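Local coordinates for protein irisin (Homo sapiens, PDB 4LSD) that acts as a hormone that probably mediates benefits of exercise, inducing browning of white fat, and can dimerise through a continuous intersubunit beta-sheet, at residues 9-14 / 89-94. Residues are numbered along the deposited sequence; the frame is centred on the assembly and turned at random.
Sequences VTVRHL and VLFKTP
Along one side of the fibronectin type III sandwich, the first strand, 9-12, faces the last, 89-92, across the seam between the two sheets. They run nearly parallel, their axes 15° apart and 7.7 Å from each other at closest, and no hydrogen bond links them; Val9, Val11, Val89 and Phe91 fill the gap instead. Val89 spreads its two methyls over both valines opposite. Its CG2 lies 3.5 Å from CG1 of Val9, while its CG1 meets CG2 of Val11 at 3.3 Å, tighter than usual for two carbons. Val11 sets CG1 over one face of the Phe91 ring, while its CG2 comes 3.7 Å from Phe91 CD2. Beyond the strand, Leu14 holds CG anti to its own nitrogen (chi1 -178°), which carries the two methyls across to 89-94: CD1 approaches CD1 of Phe91 at 3.5 Å, and CD2 packs 3.3 Å from the carbonyl O of Lys92. Leu14 CG lies 4.1 Å from Pro94 CD. A serine here would probably open a gap beside the Phe91 ring and take away an apolar neighbour of Pro94. Backbone bonds of Thr10 with Ser22 and of Val89 with Val72 tie the two strands into different sheets, so the seam joins the outermost strands of two separate sheets, the A-to-G edge characteristic of the fibronectin type III fold.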
# COMPACT_ATOMS: atom_id res chain seq x y z
N VAL A 9 0.91 -15.38 10.42
CA VAL A 9 1.45 -14.23 9.74
C VAL A 9 2.96 -14.26 9.99
O VAL A 9 3.40 -14.25 11.14
CB VAL A 9 0.83 -12.94 10.27
CG1 VAL A 9 1.26 -11.77 9.41
CG2 VAL A 9 -0.69 -13.07 10.27
N THR A 10 3.74 -14.32 8.92
CA THR A 10 5.19 -14.38 9.04
C THR A 10 5.85 -13.29 8.19
O THR A 10 5.26 -12.78 7.23
CB THR A 10 5.76 -15.80 8.61
OG1 THR A 10 6.31 -15.74 7.29
CG2 THR A 10 4.64 -16.85 8.60
N VAL A 11 7.08 -12.93 8.54
CA VAL A 11 7.84 -11.94 7.80
C VAL A 11 9.05 -12.60 7.18
O VAL A 11 9.92 -13.06 7.91
CB VAL A 11 8.37 -10.82 8.70
CG1 VAL A 11 9.35 -9.96 7.91
CG2 VAL A 11 7.24 -9.99 9.23
N ARG A 12 9.12 -12.64 5.86
CA ARG A 12 10.28 -13.25 5.21
C ARG A 12 11.04 -12.28 4.33
O ARG A 12 10.62 -11.14 4.13
CB ARG A 12 9.85 -14.48 4.39
CG ARG A 12 8.43 -14.41 3.83
CD ARG A 12 8.09 -15.71 3.14
NE ARG A 12 7.08 -16.50 3.85
CZ ARG A 12 7.02 -17.83 3.80
NH1 ARG A 12 7.92 -18.50 3.10
NH2 ARG A 12 6.04 -18.48 4.43
N HIS A 13 12.19 -12.74 3.82
CA HIS A 13 13.03 -11.93 2.95
C HIS A 13 13.12 -10.50 3.50
O HIS A 13 12.84 -9.53 2.81
CB HIS A 13 12.47 -11.97 1.53
CG HIS A 13 12.35 -13.35 0.98
ND1 HIS A 13 13.45 -14.17 0.79
CD2 HIS A 13 11.27 -14.08 0.60
CE1 HIS A 13 13.05 -15.34 0.33
NE2 HIS A 13 11.73 -15.32 0.21
N LEU A 14 13.50 -10.42 4.77
CA LEU A 14 13.62 -9.15 5.48
C LEU A 14 14.94 -8.44 5.17
O LEU A 14 16.01 -8.88 5.57
CB LEU A 14 13.49 -9.40 6.98
CG LEU A 14 13.55 -8.21 7.95
CD1 LEU A 14 12.38 -7.27 7.68
CD2 LEU A 14 13.49 -8.72 9.39
N VAL A 89 2.58 -8.69 14.16
CA VAL A 89 3.85 -9.32 13.83
C VAL A 89 4.86 -8.21 14.02
O VAL A 89 4.66 -7.09 13.54
CB VAL A 89 3.90 -9.85 12.39
CG1 VAL A 89 5.36 -10.04 11.96
CG2 VAL A 89 3.19 -11.19 12.33
N LEU A 90 5.92 -8.50 14.76
CA LEU A 90 6.95 -7.51 15.03
C LEU A 90 8.26 -7.90 14.39
O LEU A 90 8.58 -9.07 14.29
CB LEU A 90 7.16 -7.37 16.54
CG LEU A 90 5.93 -6.88 17.30
CD1 LEU A 90 5.09 -8.08 17.72
CD2 LEU A 90 6.37 -6.09 18.53
N PHE A 91 9.01 -6.91 13.95
CA PHE A 91 10.27 -7.21 13.33
C PHE A 91 11.12 -5.97 13.27
O PHE A 91 10.66 -4.86 13.53
CB PHE A 91 10.04 -7.82 11.94
CG PHE A 91 9.36 -6.91 10.96
CD1 PHE A 91 10.11 -6.14 10.06
CD2 PHE A 91 7.97 -6.82 10.91
CE1 PHE A 91 9.49 -5.32 9.12
CE2 PHE A 91 7.33 -6.00 9.97
CZ PHE A 91 8.09 -5.24 9.07
N LYS A 92 12.39 -6.17 12.97
CA LYS A 92 13.30 -5.07 12.90
C LYS A 92 14.15 -5.24 11.66
O LYS A 92 14.61 -6.34 11.35
CB LYS A 92 14.17 -5.03 14.15
CG LYS A 92 15.24 -3.96 14.13
CD LYS A 92 16.00 -3.94 15.44
CE LYS A 92 17.20 -3.03 15.35
NZ LYS A 92 17.97 -3.02 16.63
N THR A 93 14.34 -4.14 10.96
CA THR A 93 15.13 -4.17 9.75
C THR A 93 16.62 -4.16 10.06
O THR A 93 17.07 -3.60 11.05
CB THR A 93 14.80 -2.97 8.86
OG1 THR A 93 14.89 -1.78 9.64
CG2 THR A 93 13.40 -3.10 8.28
N PRO A 94 17.41 -4.83 9.21
CA PRO A 94 18.86 -4.95 9.29
C PRO A 94 19.46 -3.57 9.09
O PRO A 94 18.75 -2.63 8.76
CB PRO A 94 19.21 -5.88 8.13
CG PRO A 94 18.02 -6.74 8.00
CD PRO A 94 16.84 -5.84 8.29